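Local coordinates for thin, isoform D (Drosophila melanogaster, PDB 6D69), which probably acts as a zinc-binding RING-type ubiquitin-protein transferase, the piece here being its NHL-repeat beta-propeller, at residues Q232-R237 against S252-I257. Numbering follows the deposited sequence.
Sequences QFKFPR and SGNNRI
In one blade of the NHL beta-propeller, the loop leading into strand 236-241 lies across the turn between strands 247-251 and 256-260; Ser252 from the turn and Arg256 from the start of the next strand bond to its backbone, with Asn254 between them. Ser252 OG donates to Phe235 O at 2.7 Å, approaching 25° out of the carbonyl plane, while the hydroxyl also lies over one face of the Arg237 guanidinium, whose NH1 bonds to Ser205 OG, with Arg237 CG 3.6 Å from Ser252 OG. At the other end Arg256 NH2 gives a weak bond to Gln232 O (2.8 Å, 124°), meeting it edge-on; Asp251 holds the same guanidinium through a salt bridge at NE. Between them, the Asn254 amide packs against the bent aliphatic chain of Lys234, OD1 3.1 Å from Lys234 CG. With CG anti to its own carbonyl carbon (chi1 -66°), Asn254 brings ND2 to Asp251 and Gly227 O and OD1 to Ser228 OG. An alanine here is likely to leave Asp251, Gly227 O and Ser228 OG each one partner short, and the Lys234 chain less supported. Around the contact, Phe233 and Pro236 pack on Val249 of strand 247-251, the neighbour of 236-241 in the sheet, while Ser252 touches Leu283 of strand 279-288.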
loop_
_atom_site.group_PDB
_atom_site.type_symbol
_atom_site.label_atom_id
_atom_site.label_comp_id
_atom_site.label_asym_id
_atom_site.label_seq_id
_atom_site.Cartn_x
_atom_site.Cartn_y
_atom_site.Cartn_z
ATOM N N GLN A 232 14.843 -3.884 11.753
ATOM C CA GLN A 232 13.886 -3.539 12.795
ATOM C C GLN A 232 13.023 -2.354 12.377
ATOM O O GLN A 232 13.421 -1.516 11.560
ATOM C CB GLN A 232 14.611 -3.217 14.103
ATOM C CG GLN A 232 15.245 -4.462 14.724
ATOM C CD GLN A 232 16.186 -4.160 15.860
ATOM O OE1 GLN A 232 16.782 -3.086 15.935
ATOM N NE2 GLN A 232 16.330 -5.120 16.752
ATOM N N PHE A 233 11.837 -2.284 12.953
ATOM C CA PHE A 233 10.844 -1.322 12.518
ATOM C C PHE A 233 10.369 -0.476 13.684
ATOM O O PHE A 233 10.342 -0.926 14.837
ATOM C CB PHE A 233 9.606 -2.016 11.888
ATOM C CG PHE A 233 9.919 -2.901 10.730
ATOM C CD1 PHE A 233 10.644 -2.427 9.651
ATOM C CD2 PHE A 233 9.473 -4.208 10.722
ATOM C CE1 PHE A 233 10.905 -3.231 8.589
ATOM C CE2 PHE A 233 9.741 -5.027 9.649
ATOM C CZ PHE A 233 10.458 -4.530 8.587
ATOM N N LYS A 234 9.985 0.755 13.351
ATOM C CA LYS A 234 9.183 1.617 14.212
ATOM C C LYS A 234 7.970 2.027 13.392
ATOM O O LYS A 234 8.075 2.888 12.511
ATOM C CB LYS A 234 9.957 2.848 14.656
ATOM C CG LYS A 234 11.206 2.606 15.403
ATOM C CD LYS A 234 10.979 2.042 16.762
ATOM C CE LYS A 234 12.343 2.067 17.476
ATOM N NZ LYS A 234 12.407 1.377 18.808
ATOM N N PHE A 235 6.837 1.395 13.664
ATOM C CA PHE A 235 5.561 1.714 13.037
ATOM C C PHE A 235 5.600 1.553 11.524
ATOM O O PHE A 235 5.366 2.512 10.780
ATOM C CB PHE A 235 5.148 3.122 13.439
ATOM C CG PHE A 235 4.954 3.264 14.920
ATOM C CD1 PHE A 235 3.802 2.758 15.535
ATOM C CD2 PHE A 235 5.937 3.839 15.712
ATOM C CE1 PHE A 235 3.631 2.854 16.899
ATOM C CE2 PHE A 235 5.760 3.923 17.078
ATOM C CZ PHE A 235 4.610 3.438 17.661
ATOM N N PRO A 236 5.853 0.345 11.030
ATOM C CA PRO A 236 5.829 0.135 9.583
ATOM C C PRO A 236 4.526 0.607 8.957
ATOM O O PRO A 236 3.432 0.358 9.473
ATOM C CB PRO A 236 5.987 -1.382 9.439
ATOM C CG PRO A 236 5.499 -1.953 10.775
ATOM C CD PRO A 236 5.956 -0.927 11.776
ATOM N N ARG A 237 4.655 1.268 7.806
ATOM C CA ARG A 237 3.487 1.651 7.024
ATOM C C ARG A 237 3.461 0.836 5.724
ATOM O O ARG A 237 3.216 -0.363 5.787
ATOM C CB ARG A 237 3.460 3.167 6.809
ATOM C CG ARG A 237 3.212 3.986 8.126
ATOM C CD ARG A 237 1.717 4.224 8.468
ATOM N NE ARG A 237 1.484 4.748 9.806
ATOM C CZ ARG A 237 1.572 4.003 10.908
ATOM N NH1 ARG A 237 1.912 2.731 10.838
ATOM N NH2 ARG A 237 1.338 4.520 12.096
ATOM N N SER A 252 8.275 3.830 8.901
ATOM C CA SER A 252 7.957 5.258 9.058
ATOM C C SER A 252 8.575 5.828 10.323
ATOM O O SER A 252 9.190 6.899 10.300
ATOM C CB SER A 252 6.456 5.472 9.064
ATOM O OG SER A 252 5.916 5.073 10.306
ATOM N N GLY A 253 8.478 5.091 11.420
ATOM C CA GLY A 253 9.087 5.533 12.651
ATOM C C GLY A 253 10.568 5.791 12.538
ATOM O O GLY A 253 11.086 6.686 13.196
ATOM N N ASN A 254 11.273 5.030 11.711
ATOM C CA ASN A 254 12.706 5.234 11.522
ATOM C C ASN A 254 13.039 6.003 10.248
ATOM O O ASN A 254 14.228 6.129 9.918
ATOM C CB ASN A 254 13.467 3.905 11.486
ATOM C CG ASN A 254 13.443 3.164 12.796
ATOM O OD1 ASN A 254 13.657 3.753 13.852
ATOM N ND2 ASN A 254 13.222 1.843 12.735
ATOM N N ASN A 255 12.029 6.511 9.522
ATOM C CA ASN A 255 12.260 7.382 8.361
ATOM C C ASN A 255 13.085 6.699 7.267
ATOM O O ASN A 255 13.943 7.321 6.632
ATOM C CB ASN A 255 12.941 8.675 8.797
ATOM C CG ASN A 255 12.161 9.379 9.862
ATOM O OD1 ASN A 255 11.187 10.053 9.563
ATOM N ND2 ASN A 255 12.539 9.175 11.113
ATOM N N ARG A 256 12.820 5.407 7.039
ATOM C CA ARG A 256 13.589 4.578 6.123
ATOM C C ARG A 256 12.659 3.773 5.235
ATOM O O ARG A 256 11.544 3.422 5.633
ATOM C CB ARG A 256 14.456 3.523 6.850
ATOM C CG ARG A 256 15.192 3.997 7.962
ATOM C CD ARG A 256 16.036 2.919 8.539
ATOM N NE ARG A 256 15.360 1.968 9.406
ATOM C CZ ARG A 256 16.055 1.137 10.184
ATOM N NH1 ARG A 256 17.382 1.196 10.150
ATOM N NH2 ARG A 256 15.464 0.254 10.974
ATOM N N ILE A 257 13.189 3.399 4.076
ATOM C CA ILE A 257 12.738 2.238 3.321
ATOM C C ILE A 257 13.675 1.079 3.641
ATOM O O ILE A 257 14.911 1.235 3.628
ATOM C CB ILE A 257 12.726 2.527 1.806
ATOM C CG1 ILE A 257 11.780 3.686 1.471
ATOM C CG2 ILE A 257 12.348 1.302 1.014
ATOM C CD1 ILE A 257 10.357 3.517 2.015
#